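Local coordinates for molybdenum cofactor biosynthesis protein (Pyrococcus furiosus, PDB 1XI8) that probably acts as a molybdopterin molybdotransferase of the MoeA family, in the pathway that builds the molybdenum cofactor, at residues 339-344 against 362-367; 381-386 against 396-401. All blocks are in the same frame, centred on the assembly; numbering follows the deposited sequence.

Contact 1 of 2, residues 339-344 against 362-367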
loop_
_atom_site.group_PDB
_atom_site.type_symbol
_atom_site.label_atom_id
_atom_site.label_comp_id
_atom_site.label_asym_id
_atom_site.label_seq_id
_atom_site.Cartn_x
_atom_site.Cartn_y
_atom_site.Cartn_z
ATOM N N LEU A 339 -13.762 -11.403 15.243
ATOM C CA LEU A 339 -13.207 -10.677 16.379
ATOM C C LEU A 339 -12.576 -11.606 17.407
ATOM O O LEU A 339 -13.162 -12.623 17.776
ATOM C CB LEU A 339 -14.295 -9.848 17.041
ATOM C CG LEU A 339 -14.800 -8.661 16.230
ATOM C CD1 LEU A 339 -15.937 -8.000 16.962
ATOM C CD2 LEU A 339 -13.662 -7.690 16.013
ATOM N N GLU A 340 -11.373 -11.263 17.861
ATOM C CA GLU A 340 -10.722 -12.026 18.927
ATOM C C GLU A 340 -11.197 -11.508 20.277
ATOM O O GLU A 340 -11.090 -12.209 21.283
ATOM C CB GLU A 340 -9.194 -11.962 18.831
ATOM C CG GLU A 340 -8.561 -12.923 17.801
ATOM C CD GLU A 340 -7.053 -12.687 17.587
ATOM O OE1 GLU A 340 -6.403 -13.507 16.894
ATOM O OE2 GLU A 340 -6.509 -11.682 18.098
ATOM N N ASP A 341 -11.734 -10.289 20.298
ATOM C CA ASP A 341 -12.214 -9.675 21.542
ATOM C C ASP A 341 -13.608 -9.014 21.395
ATOM O O ASP A 341 -14.157 -8.918 20.276
ATOM C CB ASP A 341 -11.188 -8.646 22.045
ATOM C CG ASP A 341 -9.754 -9.187 22.048
ATOM O OD1 ASP A 341 -9.482 -10.191 22.762
ATOM O OD2 ASP A 341 -8.897 -8.604 21.337
ATOM N N ASP A 342 -14.179 -8.575 22.521
ATOM C CA ASP A 342 -15.429 -7.810 22.515
ATOM C C ASP A 342 -15.149 -6.362 22.092
ATOM O O ASP A 342 -14.087 -5.813 22.393
ATOM C CB ASP A 342 -16.089 -7.794 23.904
ATOM C CG ASP A 342 -16.785 -9.106 24.258
ATOM O OD1 ASP A 342 -16.926 -9.381 25.471
ATOM O OD2 ASP A 342 -17.198 -9.864 23.350
ATOM N N VAL A 343 -16.095 -5.741 21.397
ATOM C CA VAL A 343 -15.933 -4.340 21.011
ATOM C C VAL A 343 -17.015 -3.535 21.682
ATOM O O VAL A 343 -18.140 -3.465 21.186
ATOM C CB VAL A 343 -15.993 -4.115 19.489
ATOM C CG1 VAL A 343 -15.918 -2.625 19.167
ATOM C CG2 VAL A 343 -14.867 -4.867 18.814
ATOM N N PRO A 344 -16.672 -2.930 22.825
ATOM C CA PRO A 344 -17.621 -2.157 23.594
ATOM C C PRO A 344 -17.785 -0.812 22.933
ATOM O O PRO A 344 -16.806 -0.215 22.482
ATOM C CB PRO A 344 -16.907 -1.967 24.930
ATOM C CG PRO A 344 -15.445 -1.915 24.547
ATOM C CD PRO A 344 -15.327 -2.941 23.437
ATOM N N ALA A 362 -9.305 -10.515 13.593
ATOM C CA ALA A 362 -9.052 -9.148 14.047
ATOM C C ALA A 362 -8.900 -9.073 15.562
ATOM O O ALA A 362 -9.803 -9.454 16.317
ATOM C CB ALA A 362 -10.148 -8.191 13.575
ATOM N N LYS A 363 -7.747 -8.567 15.995
ATOM C CA LYS A 363 -7.462 -8.394 17.405
ATOM C C LYS A 363 -7.679 -6.930 17.801
ATOM O O LYS A 363 -7.045 -6.027 17.264
ATOM C CB LYS A 363 -6.035 -8.855 17.698
ATOM C CG LYS A 363 -5.567 -8.642 19.124
ATOM C CD LYS A 363 -6.271 -9.561 20.140
ATOM C CE LYS A 363 -5.488 -9.590 21.467
ATOM N NZ LYS A 363 -6.235 -10.249 22.585
ATOM N N VAL A 364 -8.591 -6.708 18.735
ATOM C CA VAL A 364 -8.907 -5.376 19.217
ATOM C C VAL A 364 -7.804 -4.802 20.111
ATOM O O VAL A 364 -7.416 -5.417 21.102
ATOM C CB VAL A 364 -10.213 -5.397 20.008
ATOM C CG1 VAL A 364 -10.544 -4.006 20.535
ATOM C CG2 VAL A 364 -11.345 -5.950 19.144
ATOM N N ILE A 365 -7.308 -3.619 19.755
ATOM C CA ILE A 365 -6.260 -2.948 20.516
ATOM C C ILE A 365 -6.816 -2.177 21.715
ATOM O O ILE A 365 -7.573 -1.227 21.554
ATOM C CB ILE A 365 -5.498 -1.952 19.635
ATOM C CG1 ILE A 365 -5.161 -2.593 18.286
ATOM C CG2 ILE A 365 -4.252 -1.451 20.359
ATOM C CD1 ILE A 365 -4.372 -3.907 18.392
ATOM N N LYS A 366 -6.424 -2.590 22.921
ATOM C CA LYS A 366 -6.886 -1.939 24.144
ATOM C C LYS A 366 -6.041 -0.701 24.415
ATOM O O LYS A 366 -4.850 -0.818 24.672
ATOM C CB LYS A 366 -6.788 -2.915 25.325
ATOM N N LYS A 367 -6.643 0.484 24.343
ATOM C CA LYS A 367 -5.939 1.733 24.687
ATOM C C LYS A 367 -6.667 2.953 24.136
ATOM O O LYS A 367 -7.508 3.539 24.821
ATOM C CB LYS A 367 -4.473 1.721 24.213
#

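Contact 2 of 2, residues 381-386 against 396-401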
loop_
_atom_site.group_PDB
_atom_site.type_symbol
_atom_site.label_atom_id
_atom_site.label_comp_id
_atom_site.label_asym_id
_atom_site.label_seq_id
_atom_site.Cartn_x
_atom_site.Cartn_y
_atom_site.Cartn_z
ATOM N N ALA A 381 -5.543 -1.823 10.706
ATOM C CA ALA A 381 -6.885 -1.713 10.157
ATOM C C ALA A 381 -7.819 -1.106 11.183
ATOM O O ALA A 381 -7.467 -0.945 12.346
ATOM C CB ALA A 381 -7.396 -3.080 9.727
ATOM N N TYR A 382 -9.018 -0.759 10.747
ATOM C CA TYR A 382 -9.979 -0.211 11.668
ATOM C C TYR A 382 -11.369 -0.746 11.409
ATOM O O TYR A 382 -11.738 -1.082 10.286
ATOM C CB TYR A 382 -9.971 1.321 11.647
ATOM C CG TYR A 382 -10.445 1.957 10.359
ATOM C CD1 TYR A 382 -9.544 2.287 9.355
ATOM C CD2 TYR A 382 -11.795 2.242 10.149
ATOM C CE1 TYR A 382 -9.960 2.877 8.185
ATOM C CE2 TYR A 382 -12.221 2.834 8.973
ATOM C CZ TYR A 382 -11.300 3.149 7.996
ATOM O OH TYR A 382 -11.705 3.737 6.815
ATOM N N LEU A 383 -12.124 -0.821 12.489
ATOM C CA LEU A 383 -13.492 -1.265 12.479
ATOM C C LEU A 383 -14.362 -0.069 12.839
ATOM O O LEU A 383 -14.016 0.698 13.732
ATOM C CB LEU A 383 -13.647 -2.365 13.519
ATOM C CG LEU A 383 -15.002 -2.680 14.136
ATOM C CD1 LEU A 383 -15.935 -3.261 13.094
ATOM C CD2 LEU A 383 -14.783 -3.655 15.282
ATOM N N VAL A 384 -15.474 0.107 12.140
ATOM C CA VAL A 384 -16.414 1.144 12.528
ATOM C C VAL A 384 -17.604 0.539 13.293
ATOM O O VAL A 384 -18.146 -0.492 12.897
ATOM C CB VAL A 384 -16.891 2.026 11.313
ATOM C CG1 VAL A 384 -15.768 2.922 10.830
ATOM C CG2 VAL A 384 -17.451 1.180 10.166
ATOM N N VAL A 385 -17.984 1.171 14.399
ATOM C CA VAL A 385 -19.200 0.804 15.141
ATOM C C VAL A 385 -20.184 1.967 15.017
ATOM O O VAL A 385 -20.093 2.947 15.746
ATOM C CB VAL A 385 -18.897 0.495 16.601
ATOM C CG1 VAL A 385 -20.108 -0.156 17.255
ATOM C CG2 VAL A 385 -17.710 -0.431 16.686
ATOM N N PRO A 386 -21.122 1.844 14.067
ATOM C CA PRO A 386 -21.957 2.896 13.453
ATOM C C PRO A 386 -23.093 3.553 14.244
ATOM O O PRO A 386 -24.035 4.043 13.622
ATOM C CB PRO A 386 -22.546 2.211 12.199
ATOM C CG PRO A 386 -21.859 0.867 12.103
ATOM C CD PRO A 386 -21.403 0.522 13.487
ATOM N N GLU A 396 -17.840 -12.760 16.790
ATOM C CA GLU A 396 -18.582 -12.307 15.600
ATOM C C GLU A 396 -17.699 -11.769 14.446
ATOM O O GLU A 396 -16.607 -11.228 14.653
ATOM C CB GLU A 396 -19.828 -11.424 15.885
ATOM C CG GLU A 396 -19.864 -10.568 17.138
ATOM C CD GLU A 396 -21.088 -9.622 17.141
ATOM O OE1 GLU A 396 -21.723 -9.462 16.068
ATOM O OE2 GLU A 396 -21.418 -9.037 18.204
ATOM N N GLU A 397 -18.197 -11.956 13.227
ATOM C CA GLU A 397 -17.481 -11.587 12.028
ATOM C C GLU A 397 -17.888 -10.183 11.617
ATOM O O GLU A 397 -19.050 -9.815 11.747
ATOM C CB GLU A 397 -17.790 -12.592 10.928
ATOM C CG GLU A 397 -17.233 -12.249 9.570
ATOM C CD GLU A 397 -17.401 -13.395 8.606
ATOM O OE1 GLU A 397 -16.900 -14.498 8.929
ATOM O OE2 GLU A 397 -18.041 -13.199 7.535
ATOM N N VAL A 398 -16.931 -9.397 11.133
ATOM C CA VAL A 398 -17.168 -7.985 10.826
ATOM C C VAL A 398 -16.317 -7.495 9.663
ATOM O O VAL A 398 -15.487 -8.228 9.129
ATOM C CB VAL A 398 -16.832 -7.068 12.033
ATOM C CG1 VAL A 398 -17.821 -7.269 13.187
ATOM C CG2 VAL A 398 -15.398 -7.282 12.487
ATOM N N TRP A 399 -16.528 -6.242 9.287
ATOM C CA TRP A 399 -15.721 -5.593 8.283
ATOM C C TRP A 399 -14.675 -4.729 8.951
ATOM O O TRP A 399 -14.979 -3.974 9.868
ATOM C CB TRP A 399 -16.577 -4.698 7.397
ATOM C CG TRP A 399 -17.554 -5.420 6.539
ATOM C CD1 TRP A 399 -18.912 -5.358 6.624
ATOM C CD2 TRP A 399 -17.255 -6.311 5.458
ATOM N NE1 TRP A 399 -19.484 -6.158 5.664
ATOM C CE2 TRP A 399 -18.491 -6.754 4.932
ATOM C CE3 TRP A 399 -16.069 -6.780 4.884
ATOM C CZ2 TRP A 399 -18.576 -7.642 3.865
ATOM C CZ3 TRP A 399 -16.149 -7.660 3.824
ATOM C CH2 TRP A 399 -17.401 -8.083 3.319
ATOM N N VAL A 400 -13.438 -4.844 8.493
ATOM C CA VAL A 400 -12.396 -3.926 8.906
ATOM C C VAL A 400 -11.757 -3.351 7.648
ATOM O O VAL A 400 -11.667 -4.020 6.619
ATOM C CB VAL A 400 -11.327 -4.578 9.838
ATOM C CG1 VAL A 400 -11.981 -5.149 11.095
ATOM C CG2 VAL A 400 -10.536 -5.646 9.107
ATOM N N THR A 401 -11.328 -2.100 7.732
ATOM C CA THR A 401 -10.723 -1.441 6.593
ATOM C C THR A 401 -9.213 -1.297 6.788
ATOM O O THR A 401 -8.768 -0.715 7.770
ATOM C CB THR A 401 -11.406 -0.085 6.332
ATOM O OG1 THR A 401 -12.779 -0.316 5.993
ATOM C CG2 THR A 401 -10.712 0.683 5.191
#

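Contact 1 of 2, residues 339-344 against 362-367
L339 and A362 sit side by side as a parallel bridge, their CA atoms 5.0 Å apart, and E340 N gives its hydrogen to A362 O at 2.8 Å, a fairly straight bond with an N-H...O angle of 160°. From there the chain of 339-344 turns out of the pairing, and side chains take over. D341 reaches back across the gap: its CG stands anti to its own carbonyl carbon (chi1 -48°), which carries the carboxylate to K363 and to the backbone beside it. K363 bends at its second torsion (chi2 70°) so that its chain runs up past that carboxylate, and NZ reaches OD1 of D341 at 3.3 Å on the syn lone pair, forming a salt bridge. The other oxygen, D341 OD2, accepts weak hydrogen bonds from K363 NZ and from V364 N, the latter at 3.2 Å, so one carboxylate joins both a side chain and a main-chain NH of the opposing segment. An alanine in place of D341 is likely to cost K363 its salt-bridge partner and V364 N its weak acceptor, leaving the lysine's end less firmly held. Apolar side chains complete the contact: V364 CG2 meets V343 CG2 at 3.7 Å, and L339 CD2 lies 4.3 Å from A362 CB. V353 of strand 350-358 touches both valines from beyond the two segments, while R394 donates its backbone N to D342 OD2 and its NE to E340 O. This is a parallel strand pair at the point where it opens into a loop, within the beta-rich C-terminal region of MoeA proteins, known as domain IV.

Contact 2 of 2, residues 381-386 against 396-401
Y382 and T401 lie side by side and point the same way, the threonine CB sitting over one face of the phenol ring. T401 CB is 3.9 Å from the centroid of the Y382 ring and 22° off its normal, a CH-pi contact shifted toward the rim, with T401 CG2 carrying on to Y382 OH at 3.6 Å. The ring gets there because CG of Y382 is tucked between its own backbone N and carbonyl carbon (chi1 67°), which turns it up beside the threonine. Beneath this pair the backbones form an antiparallel hydrogen-bonded pair: T401 N donates to Y382 O at 2.8 Å, in the carbonyl plane, and Y382 N donates to T401 O at 3.0 Å, less straight, and tilted out of the plane of the T401 carbonyl.

The next residues work on the other side of the sheet. L383 crosses V398 at about a right angle, with L383 CD1 4.1 Å from V398 CB, and L383 CB rests against V400 CG1 at 4.0 Å. V400 also turns CG2 to A381 CB, 4.1 Å away, so it bridges the small and the large side chain of the facing strand. The two strand directions make an angle of 132°, well short of antiparallel, and the pairing is confined to the A381–L383 end.

Strand 350-358 bonds to the far edge of 381-386, and strand 334-339 to 397-402; F352 stacks on the Y382 ring, K319 of helix 307-326 binds its hydroxyl, and W399 packs on G360 of the second subunit.

How the contacts relate
Contact 1 closes before contact 2 opens along the chain, and their centres lie about 10 Å apart in the C-terminal MoeA region, both reaching one mixed sheet. Strand 334-339 connects them, pairing in parallel with 361-364 and antiparallel with 397-402, and L339 N probably bonds to E396 O at 2.9 Å. Strand 350-358 lies between 361-364 and 381-386, so the pairings run round in a closed, barrel-like circuit. V343, from the short strand 343-344 that pairs with 391-392, packs on L383 and V385, and L339 on V398, so the two contacts meet through apolar side chains. The pairing of 334-339 with 397-402 joins the start of this region to its last strand.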